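Long-range contacts in thylakoid lumenal 15 kDa protein 1, chloroplastic (Arabidopsis thaliana, PDB 3N90), which is of unknown function but forms a pentapeptide-repeat right-handed quadrilateral beta helix in the chloroplast thylakoid lumen: residues Asp22-Leu28 with Asn42-Leu48; Phe33-Arg39 with Phe53-Thr59; Ile104-Thr110 with Asn135-Leu141. The protein carries 2 engineered substitutions. All coordinates share one frame; numbering follows the deposited sequence.

Contact 1 of 3, residues Asp22-Leu28 with Asn42-Leu48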
loop_
_atom_site.group_PDB
_atom_site.type_symbol
_atom_site.label_atom_id
_atom_site.label_comp_id
_atom_site.label_asym_id
_atom_site.label_seq_id
_atom_site.Cartn_x
_atom_site.Cartn_y
_atom_site.Cartn_z
ATOM N N ASP A 22 -11.459 1.691 -10.325
ATOM C CA ASP A 22 -11.046 0.288 -10.323
ATOM C C ASP A 22 -9.766 0.064 -11.115
ATOM O O ASP A 22 -9.745 0.127 -12.336
ATOM C CB ASP A 22 -12.201 -0.632 -10.786
ATOM C CG ASP A 22 -11.921 -2.111 -10.530
ATOM O OD1 ASP A 22 -10.740 -2.498 -10.384
ATOM O OD2 ASP A 22 -12.899 -2.903 -10.473
ATOM N N PHE A 23 -8.671 -0.159 -10.382
ATOM C CA PHE A 23 -7.383 -0.458 -10.963
ATOM C C PHE A 23 -6.967 -1.927 -10.717
ATOM O O PHE A 23 -5.800 -2.264 -10.872
ATOM C CB PHE A 23 -6.315 0.445 -10.336
ATOM C CG PHE A 23 -6.415 1.902 -10.728
ATOM C CD1 PHE A 23 -5.889 2.351 -11.947
ATOM C CD2 PHE A 23 -7.052 2.831 -9.889
ATOM C CE1 PHE A 23 -5.968 3.725 -12.326
ATOM C CE2 PHE A 23 -7.155 4.180 -10.263
ATOM C CZ PHE A 23 -6.588 4.630 -11.478
ATOM N N SER A 24 -7.915 -2.773 -10.336
ATOM C CA SER A 24 -7.590 -4.143 -9.900
ATOM C C SER A 24 -6.869 -4.911 -11.015
ATOM O O SER A 24 -7.242 -4.815 -12.190
ATOM C CB SER A 24 -8.854 -4.874 -9.438
ATOM O OG SER A 24 -9.815 -4.846 -10.478
ATOM N N GLY A 25 -5.804 -5.616 -10.652
ATOM C CA GLY A 25 -5.002 -6.434 -11.596
ATOM C C GLY A 25 -4.149 -5.710 -12.628
ATOM O O GLY A 25 -3.486 -6.351 -13.482
ATOM N N GLN A 26 -4.132 -4.387 -12.579
ATOM C CA GLN A 26 -3.452 -3.624 -13.605
ATOM C C GLN A 26 -1.977 -3.485 -13.353
ATOM O O GLN A 26 -1.526 -3.517 -12.199
ATOM C CB GLN A 26 -4.105 -2.274 -13.753
ATOM C CG GLN A 26 -5.590 -2.445 -14.057
ATOM C CD GLN A 26 -6.209 -1.204 -14.554
ATOM O OE1 GLN A 26 -7.423 -1.139 -14.757
ATOM N NE2 GLN A 26 -5.396 -0.190 -14.751
ATOM N N THR A 27 -1.224 -3.325 -14.444
ATOM C CA THR A 27 0.193 -3.069 -14.365
ATOM C C THR A 27 0.398 -1.590 -14.208
ATOM O O THR A 27 0.118 -0.802 -15.131
ATOM C CB THR A 27 0.927 -3.587 -15.610
ATOM O OG1 THR A 27 0.633 -4.964 -15.747
ATOM C CG2 THR A 27 2.420 -3.432 -15.461
ATOM N N LEU A 28 0.851 -1.205 -13.004
ATOM C CA LEU A 28 1.063 0.185 -12.638
ATOM C C LEU A 28 2.459 0.415 -12.024
ATOM O O LEU A 28 2.617 1.131 -11.039
ATOM C CB LEU A 28 -0.030 0.649 -11.661
ATOM C CG LEU A 28 -1.463 0.427 -12.184
ATOM C CD1 LEU A 28 -2.441 0.385 -11.040
ATOM C CD2 LEU A 28 -1.804 1.503 -13.171
ATOM N N ASN A 42 -9.883 0.466 -5.955
ATOM C CA ASN A 42 -9.589 -0.956 -6.027
ATOM C C ASN A 42 -8.253 -1.222 -6.714
ATOM O O ASN A 42 -8.116 -1.046 -7.931
ATOM C CB ASN A 42 -10.706 -1.664 -6.806
ATOM C CG ASN A 42 -10.635 -3.188 -6.699
ATOM O OD1 ASN A 42 -9.715 -3.748 -6.114
ATOM N ND2 ASN A 42 -11.629 -3.855 -7.293
ATOM N N PHE A 43 -7.243 -1.593 -5.921
ATOM C CA PHE A 43 -5.943 -2.024 -6.468
ATOM C C PHE A 43 -5.684 -3.508 -6.216
ATOM O O PHE A 43 -4.541 -3.919 -6.163
ATOM C CB PHE A 43 -4.764 -1.241 -5.850
ATOM C CG PHE A 43 -4.730 0.244 -6.221
ATOM C CD1 PHE A 43 -4.172 0.656 -7.433
ATOM C CD2 PHE A 43 -5.266 1.202 -5.370
ATOM C CE1 PHE A 43 -4.101 1.997 -7.797
ATOM C CE2 PHE A 43 -5.226 2.582 -5.734
ATOM C CZ PHE A 43 -4.641 2.960 -6.962
ATOM N N LYS A 44 -6.733 -4.304 -6.036
ATOM C CA LYS A 44 -6.504 -5.711 -5.662
ATOM C C LYS A 44 -5.646 -6.410 -6.707
ATOM O O LYS A 44 -5.953 -6.337 -7.896
ATOM C CB LYS A 44 -7.836 -6.449 -5.476
ATOM C CG LYS A 44 -7.660 -7.935 -5.130
ATOM C CD LYS A 44 -8.973 -8.524 -4.629
ATOM C CE LYS A 44 -8.726 -9.900 -4.030
ATOM N NZ LYS A 44 -9.946 -10.432 -3.391
ATOM N N GLY A 45 -4.546 -7.024 -6.279
ATOM C CA GLY A 45 -3.612 -7.715 -7.189
ATOM C C GLY A 45 -2.926 -6.862 -8.228
ATOM O O GLY A 45 -2.368 -7.390 -9.209
ATOM N N ALA A 46 -2.970 -5.532 -8.054
ATOM C CA ALA A 46 -2.269 -4.652 -8.963
ATOM C C ALA A 46 -0.745 -4.797 -8.810
ATOM O O ALA A 46 -0.241 -5.203 -7.752
ATOM C CB ALA A 46 -2.681 -3.214 -8.763
ATOM N N LYS A 47 -0.023 -4.483 -9.875
ATOM C CA LYS A 47 1.425 -4.502 -9.828
ATOM C C LYS A 47 1.893 -3.055 -9.722
ATOM O O LYS A 47 1.795 -2.249 -10.670
ATOM C CB LYS A 47 2.053 -5.246 -11.023
ATOM C CG LYS A 47 1.522 -6.642 -11.284
ATOM C CD LYS A 47 1.571 -7.564 -10.057
ATOM C CE LYS A 47 1.158 -9.010 -10.405
ATOM N NZ LYS A 47 1.732 -9.978 -9.411
ATOM N N LEU A 48 2.356 -2.711 -8.519
ATOM C CA LEU A 48 2.662 -1.325 -8.186
ATOM C C LEU A 48 4.117 -1.157 -7.702
ATOM O O LEU A 48 4.422 -0.289 -6.860
ATOM C CB LEU A 48 1.698 -0.841 -7.092
ATOM C CG LEU A 48 0.259 -0.530 -7.562
ATOM C CD1 LEU A 48 -0.776 -0.766 -6.489
ATOM C CD2 LEU A 48 0.258 0.919 -8.037
#
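The rings of Phe23 and Phe43 lie side by side and point the same way, their planes only 5° apart but slid so far that they barely overlap, with centroids 5.2 Å apart. Phe23 CB and CD2 both approach CE1 of Phe43, while Leu28 CD1 comes in at the edge of the Phe43 ring, near its plane, 4.0 Å from CE1, the two side chains crossing at about a right angle. Phe33, from another side of the same coil as Phe23, meets both rings edge-to-face. The other flat pair is the Asp22 carboxylate and the Asn42 amide, which run alongside each other with planes 28° apart; Asp22 OD1 and Asn42 ND2 are 3.5 Å apart, but the N-H points too far off for a hydrogen bond. Each instead turns back on its own chain, CG anti to the backbone N (chi1 -168° in both), and closes an Asx turn: Ser24 N and Ser24 OG both donate to Asp22 OD1, and Lys44 N donates to Asn42 OD1 at 3.0 Å. Gly25 N to Lys44 O (2.9 Å) joins the two type II turns, Phe23-Gln26 and Phe43-Ala46, and just past the second Lys47 N makes a nearly straight bond to Gln26 O (2.9 Å). Successive coils of a quadrilateral beta helix are thus joined by backbone bonds and aromatic packing, with side-chain oxygens of Asp22 and Asn42 closing Asx turns within their own coils.

Contact 2 of 3, residues Phe33-Arg39 with Phe53-Thr59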
loop_
_atom_site.group_PDB
_atom_site.type_symbol
_atom_site.label_atom_id
_atom_site.label_comp_id
_atom_site.label_asym_id
_atom_site.label_seq_id
_atom_site.Cartn_x
_atom_site.Cartn_y
_atom_site.Cartn_z
ATOM N N PHE A 33 0.864 8.365 -8.261
ATOM C CA PHE A 33 -0.382 8.781 -7.608
ATOM C C PHE A 33 -0.112 9.812 -6.505
ATOM O O PHE A 33 -0.910 9.919 -5.549
ATOM C CB PHE A 33 -1.079 7.579 -6.949
ATOM C CG PHE A 33 -1.598 6.588 -7.907
ATOM C CD1 PHE A 33 -2.823 6.784 -8.548
ATOM C CD2 PHE A 33 -0.896 5.418 -8.148
ATOM C CE1 PHE A 33 -3.317 5.803 -9.425
ATOM C CE2 PHE A 33 -1.376 4.456 -9.046
ATOM C CZ PHE A 33 -2.572 4.629 -9.675
ATOM N N LYS A 34 0.982 10.572 -6.608
ATOM C CA LYS A 34 1.264 11.596 -5.597
ATOM C C LYS A 34 0.075 12.549 -5.424
ATOM O O LYS A 34 -0.455 13.052 -6.417
ATOM C CB LYS A 34 2.505 12.410 -5.988
ATOM C CG LYS A 34 2.795 13.544 -5.031
ATOM C CD LYS A 34 4.232 14.020 -5.334
ATOM C CE LYS A 34 4.548 15.257 -4.546
ATOM N NZ LYS A 34 5.688 16.073 -5.090
ATOM N N THR A 35 -0.307 12.747 -4.168
ATOM C CA THR A 35 -1.365 13.663 -3.722
ATOM C C THR A 35 -2.672 13.442 -4.508
ATOM O O THR A 35 -3.433 14.399 -4.770
ATOM C CB THR A 35 -0.870 15.161 -3.601
ATOM O OG1 THR A 35 -1.833 15.978 -2.910
ATOM C CG2 THR A 35 -0.491 15.809 -4.968
ATOM N N SER A 36 -2.927 12.183 -4.874
ATOM C CA SER A 36 -4.251 11.853 -5.398
ATOM C C SER A 36 -5.212 11.400 -4.308
ATOM O O SER A 36 -4.807 10.965 -3.222
ATOM C CB SER A 36 -4.160 10.814 -6.488
ATOM O OG SER A 36 -3.587 11.429 -7.614
ATOM N N ILE A 37 -6.520 11.506 -4.611
ATOM C CA ILE A 37 -7.540 10.964 -3.730
ATOM C C ILE A 37 -7.945 9.607 -4.287
ATOM O O ILE A 37 -8.336 9.479 -5.456
ATOM C CB ILE A 37 -8.801 11.883 -3.647
ATOM C CG1 ILE A 37 -8.430 13.316 -3.283
ATOM C CG2 ILE A 37 -9.756 11.284 -2.612
ATOM C CD1 ILE A 37 -9.676 14.254 -3.250
ATOM N N LEU A 38 -7.778 8.584 -3.464
ATOM C CA LEU A 38 -7.981 7.195 -3.855
ATOM C C LEU A 38 -8.895 6.458 -2.878
ATOM O O LEU A 38 -8.728 5.243 -2.643
ATOM C CB LEU A 38 -6.628 6.467 -4.028
ATOM C CG LEU A 38 -5.876 6.888 -5.297
ATOM C CD1 LEU A 38 -4.385 6.563 -5.131
ATOM C CD2 LEU A 38 -6.458 6.183 -6.495
ATOM N N ARG A 39 -9.822 7.208 -2.248
ATOM C CA ARG A 39 -10.717 6.599 -1.288
ATOM C C ARG A 39 -11.545 5.542 -1.990
ATOM O O ARG A 39 -12.076 5.776 -3.103
ATOM C CB ARG A 39 -11.673 7.614 -0.654
ATOM C CG ARG A 39 -11.052 8.689 0.110
ATOM C CD ARG A 39 -12.179 9.310 0.990
ATOM N NE ARG A 39 -11.413 9.852 2.043
ATOM C CZ ARG A 39 -11.648 9.900 3.322
ATOM N NH1 ARG A 39 -12.768 9.472 3.949
ATOM N NH2 ARG A 39 -10.663 10.427 3.980
ATOM N N PHE A 53 2.646 6.774 -3.783
ATOM C CA PHE A 53 1.373 7.219 -3.094
ATOM C C PHE A 53 1.707 8.360 -2.121
ATOM O O PHE A 53 1.014 8.560 -1.120
ATOM C CB PHE A 53 0.710 6.050 -2.367
ATOM C CG PHE A 53 0.190 4.987 -3.318
ATOM C CD1 PHE A 53 -1.003 5.183 -4.011
ATOM C CD2 PHE A 53 0.919 3.814 -3.543
ATOM C CE1 PHE A 53 -1.470 4.196 -4.894
ATOM C CE2 PHE A 53 0.465 2.845 -4.420
ATOM C CZ PHE A 53 -0.740 3.032 -5.088
ATOM N N PHE A 54 2.727 9.138 -2.468
ATOM C CA PHE A 54 3.212 10.207 -1.611
ATOM C C PHE A 54 2.076 11.206 -1.285
ATOM O O PHE A 54 1.557 11.857 -2.187
ATOM C CB PHE A 54 4.354 10.971 -2.287
ATOM C CG PHE A 54 4.985 12.003 -1.401
ATOM C CD1 PHE A 54 6.143 11.677 -0.667
ATOM C CD2 PHE A 54 4.440 13.279 -1.267
ATOM C CE1 PHE A 54 6.755 12.608 0.177
ATOM C CE2 PHE A 54 5.063 14.235 -0.415
ATOM C CZ PHE A 54 6.224 13.876 0.308
ATOM N N ASP A 55 1.691 11.296 -0.014
ATOM C CA ASP A 55 0.593 12.192 0.409
ATOM C C ASP A 55 -0.734 11.912 -0.310
ATOM O O ASP A 55 -1.576 12.828 -0.408
ATOM C CB ASP A 55 0.952 13.665 0.197
ATOM C CG ASP A 55 0.574 14.542 1.405
ATOM O OD1 ASP A 55 -0.238 14.116 2.250
ATOM O OD2 ASP A 55 1.189 15.617 1.538
ATOM N N ALA A 56 -0.914 10.694 -0.820
ATOM C CA ALA A 56 -2.227 10.249 -1.321
ATOM C C ALA A 56 -3.193 9.930 -0.188
ATOM O O ALA A 56 -2.792 9.669 0.944
ATOM C CB ALA A 56 -2.110 9.054 -2.317
ATOM N N ASP A 57 -4.479 9.951 -0.500
ATOM C CA ASP A 57 -5.492 9.509 0.453
ATOM C C ASP A 57 -6.041 8.181 0.001
ATOM O O ASP A 57 -6.746 8.079 -1.007
ATOM C CB ASP A 57 -6.619 10.548 0.571
ATOM C CG ASP A 57 -7.694 10.147 1.583
ATOM O OD1 ASP A 57 -7.577 9.089 2.232
ATOM O OD2 ASP A 57 -8.662 10.937 1.746
ATOM N N LEU A 58 -5.670 7.135 0.738
ATOM C CA LEU A 58 -6.036 5.773 0.348
ATOM C C LEU A 58 -7.189 5.207 1.176
ATOM O O LEU A 58 -7.449 3.992 1.148
ATOM C CB LEU A 58 -4.790 4.846 0.417
ATOM C CG LEU A 58 -3.884 4.982 -0.824
ATOM C CD1 LEU A 58 -2.420 4.614 -0.531
ATOM C CD2 LEU A 58 -4.443 4.112 -1.998
ATOM N N THR A 59 -7.870 6.072 1.920
ATOM C CA THR A 59 -8.813 5.601 2.918
ATOM C C THR A 59 -9.780 4.560 2.335
ATOM O O THR A 59 -10.425 4.817 1.307
ATOM C CB THR A 59 -9.625 6.790 3.496
ATOM O OG1 THR A 59 -8.735 7.663 4.193
ATOM C CG2 THR A 59 -10.692 6.245 4.465
#
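Arg39 reaches across to Asp57 and Thr59 of the next coil of the right-handed quadrilateral beta helix built by these pentapeptide repeats. Its CB lies 3.6 Å from Thr59 O, the same oxygen that takes a CA-H...O contact from Arg39 CA. With chi1 at -62° the extended chain runs alongside Thr59, CG and then CD passing Asp57 OD2. At the end, NE and NH2 form a side-on salt bridge to that one carboxylate oxygen: Arg39 NE lies 3.0 Å from Asp57 OD2, and NH2 is equally close to it. OD2 lies in the guanidinium plane, yet the two planes stand 81° apart; NH2 uses the syn lone pair, and NE comes from above the carboxylate plane. Thr59 CB lies over one face of the guanidinium, 3.7 Å above its centre, and NH1 passes Thr59 CG2. The other carboxylate oxygen, Asp57 OD1, takes Thr59 N and Thr59 OG1 in an Asx turn, so four donors hold the carboxylate and probably favour its charged form.

On the inner side, Phe33 and Phe53 repeat the slid, near-parallel arrangement, with planes at 2°, and Leu38 CD1 meets the edge of the Phe53 ring. Phe73 continues this row beyond Phe53. At the outer corner the extended Lys34 chain runs alongside Phe54. Two type II turns, Phe33-Ser36 and Phe53-Ala56, stack through Thr35 N to Phe54 O, and Asp57 N, just past the second turn, bonds to Ser36 O at the end of the first. The methyl of Ala56 packs against the turn Phe33-Ser36, its CB 3.4 Å from Ser36 O and 3.6 Å from Phe33 O.

Contact 3 of 3, residues Ile104-Thr110 with Asn135-Leu141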
loop_
_atom_site.group_PDB
_atom_site.type_symbol
_atom_site.label_atom_id
_atom_site.label_comp_id
_atom_site.label_asym_id
_atom_site.label_seq_id
_atom_site.Cartn_x
_atom_site.Cartn_y
_atom_site.Cartn_z
ATOM N N ILE A 104 -3.666 -5.805 7.913
ATOM C CA ILE A 104 -2.333 -6.151 7.414
ATOM C C ILE A 104 -1.991 -7.636 7.556
ATOM O O ILE A 104 -0.808 -7.986 7.627
ATOM C CB ILE A 104 -1.224 -5.307 8.045
ATOM C CG1 ILE A 104 -1.191 -5.478 9.582
ATOM C CG2 ILE A 104 -1.414 -3.825 7.629
ATOM C CD1 ILE A 104 0.058 -4.923 10.225
ATOM N N THR A 105 -3.030 -8.458 7.585
ATOM C CA THR A 105 -2.882 -9.911 7.717
ATOM C C THR A 105 -2.104 -10.398 6.516
ATOM O O THR A 105 -2.586 -10.286 5.383
ATOM C CB THR A 105 -4.243 -10.632 7.712
ATOM O OG1 THR A 105 -5.052 -10.164 8.787
ATOM C CG2 THR A 105 -4.053 -12.174 7.871
ATOM N N GLY A 106 -0.909 -10.931 6.759
ATOM C CA GLY A 106 -0.065 -11.490 5.703
ATOM C C GLY A 106 0.643 -10.442 4.861
ATOM O O GLY A 106 1.277 -10.760 3.866
ATOM N N ALA A 107 0.589 -9.174 5.271
ATOM C CA ALA A 107 1.397 -8.153 4.594
ATOM C C ALA A 107 2.909 -8.342 4.816
ATOM O O ALA A 107 3.353 -8.751 5.895
ATOM C CB ALA A 107 0.961 -6.747 5.045
ATOM N N ASP A 108 3.717 -8.020 3.831
ATOM C CA ASP A 108 5.153 -8.150 4.008
ATOM C C ASP A 108 5.875 -6.799 4.095
ATOM O O ASP A 108 6.015 -6.079 3.110
ATOM C CB ASP A 108 5.731 -9.079 2.908
ATOM C CG ASP A 108 7.154 -9.507 3.174
ATOM O OD1 ASP A 108 7.936 -8.711 3.733
ATOM O OD2 ASP A 108 7.503 -10.644 2.766
ATOM N N PHE A 109 6.367 -6.463 5.301
ATOM C CA PHE A 109 7.017 -5.195 5.559
ATOM C C PHE A 109 8.572 -5.255 5.612
ATOM O O PHE A 109 9.187 -4.410 6.238
ATOM C CB PHE A 109 6.468 -4.579 6.873
ATOM C CG PHE A 109 5.033 -4.099 6.795
ATOM C CD1 PHE A 109 4.771 -2.780 6.430
ATOM C CD2 PHE A 109 3.971 -4.928 7.147
ATOM C CE1 PHE A 109 3.442 -2.287 6.381
ATOM C CE2 PHE A 109 2.641 -4.472 7.104
ATOM C CZ PHE A 109 2.371 -3.134 6.717
ATOM N N THR A 110 9.194 -6.235 4.947
ATOM C CA THR A 110 10.681 -6.270 4.846
ATOM C C THR A 110 11.367 -5.009 4.425
ATOM O O THR A 110 11.031 -4.397 3.390
ATOM C CB THR A 110 11.156 -7.344 3.849
ATOM O OG1 THR A 110 10.818 -8.617 4.353
ATOM C CG2 THR A 110 12.682 -7.250 3.617
ATOM N N ASN A 135 6.855 -15.009 4.201
ATOM C CA ASN A 135 7.440 -14.256 5.312
ATOM C C ASN A 135 6.349 -13.988 6.354
ATOM O O ASN A 135 5.169 -13.791 6.024
ATOM C CB ASN A 135 8.131 -12.981 4.835
ATOM C CG ASN A 135 9.498 -13.235 4.276
ATOM O OD1 ASN A 135 10.141 -14.243 4.617
ATOM N ND2 ASN A 135 9.981 -12.322 3.428
ATOM N N ALA A 136 6.707 -14.040 7.631
ATOM C CA ALA A 136 5.682 -13.860 8.651
ATOM C C ALA A 136 5.581 -12.366 8.931
ATOM O O ALA A 136 6.611 -11.708 9.105
ATOM C CB ALA A 136 6.032 -14.632 9.924
ATOM N N THR A 137 4.354 -11.836 8.939
ATOM C CA THR A 137 4.160 -10.363 8.949
ATOM C C THR A 137 4.861 -9.762 10.137
ATOM O O THR A 137 5.590 -8.801 9.992
ATOM C CB THR A 137 2.674 -9.944 8.924
ATOM O OG1 THR A 137 2.107 -10.353 7.676
ATOM C CG2 THR A 137 2.513 -8.396 9.070
ATOM N N ARG A 138 4.696 -10.405 11.290
ATOM C CA ARG A 138 5.347 -10.015 12.557
ATOM C C ARG A 138 6.862 -10.030 12.504
ATOM O O ARG A 138 7.497 -9.211 13.157
ATOM C CB ARG A 138 4.868 -10.923 13.689
ATOM C CG ARG A 138 3.372 -10.853 13.951
ATOM C CD ARG A 138 2.993 -11.560 15.233
ATOM N NE ARG A 138 3.525 -10.912 16.437
ATOM C CZ ARG A 138 3.072 -9.762 16.944
ATOM N NH1 ARG A 138 2.094 -9.088 16.352
ATOM N NH2 ARG A 138 3.608 -9.266 18.046
ATOM N N ASP A 139 7.445 -10.973 11.749
ATOM C CA ASP A 139 8.899 -11.019 11.583
ATOM C C ASP A 139 9.410 -9.909 10.701
ATOM O O ASP A 139 10.451 -9.306 10.980
ATOM C CB ASP A 139 9.347 -12.373 11.035
ATOM C CG ASP A 139 9.133 -13.491 12.019
ATOM O OD1 ASP A 139 9.151 -13.208 13.238
ATOM O OD2 ASP A 139 8.956 -14.645 11.575
ATOM N N THR A 140 8.693 -9.623 9.607
ATOM C CA THR A 140 9.102 -8.545 8.724
ATOM C C THR A 140 9.046 -7.232 9.468
ATOM O O THR A 140 9.822 -6.331 9.182
ATOM C CB THR A 140 8.236 -8.489 7.430
ATOM O OG1 THR A 140 6.887 -8.144 7.756
ATOM C CG2 THR A 140 8.256 -9.854 6.740
ATOM N N LEU A 141 8.136 -7.157 10.440
ATOM C CA LEU A 141 7.974 -5.975 11.292
ATOM C C LEU A 141 8.871 -6.015 12.529
ATOM O O LEU A 141 9.001 -5.014 13.228
ATOM C CB LEU A 141 6.512 -5.863 11.766
ATOM C CG LEU A 141 5.486 -5.357 10.749
ATOM C CD1 LEU A 141 4.071 -5.482 11.222
ATOM C CD2 LEU A 141 5.798 -3.918 10.332
#
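Thr137 and Thr140 of the short helix 137-140 dock on residues Ile104-Thr110, part of a late coil near the C-terminal end of the pentapeptide-repeat beta helix. All three hydrogen bonds between these two segments use a side chain. Thr137 OG1 donates to Ala107 O at 2.7 Å, at the last residue of the type II turn Ile104-Ala107. Thr140 OG1 sits between its backbone N and carbonyl carbon (chi1 66°), a position from which it both donates to Thr137 O and accepts from Phe109 N at 3.0 Å; a single hydroxyl thus links a helical carbonyl to an amide of the coil. Asn135 ND2 donates to the syn lone pair of Asp108 OD2 at 3.1 Å, with the amide and carboxylate planes 68° apart. Thr133 OG1 also bonds to OD2, while OD1 takes Thr110 N and Thr110 OG1 in an Asx turn, so both oxygens of this buried carboxylate are well supplied with donors.

Apolar contacts fill the inner side. Leu141 lies alongside Phe109, its CD2 3.6 Å from Phe109 CB, and its CD1 is turned to Ile104 CD1. Leu122 of helix 116-125 touches both Ile104 and Leu141, which brings the two C-terminal helices together at the C-terminal end of the beta helix. The Phe109 ring has Thr137 CG2 near its plane at the edge. A separate methyl-oxygen contact sets Thr140 CG2 3.2 Å from Asp108 OD1.

Overall arrangement
Contacts 1 and 2 join the same two successive coils at different sides of the beta helix: the chain passes through a segment of one and then of the other in turn, and their centres are 15 Å apart. They meet in the interior, where Phe43 CE1 lies 3.6 Å from Phe33 CZ and Leu48 CD2 3.8 Å from Phe53 CZ, so the two rows of side chains form one continuous core. Contact 3 follows later in the chain, its centre about 20 Å from that of contact 1 and about 23 Å from that of contact 2; the nearest atoms are about 11 Å away in each case. There a short helix appears to stand where a further coil would lie, close to the Cys123-Cys143 disulfide.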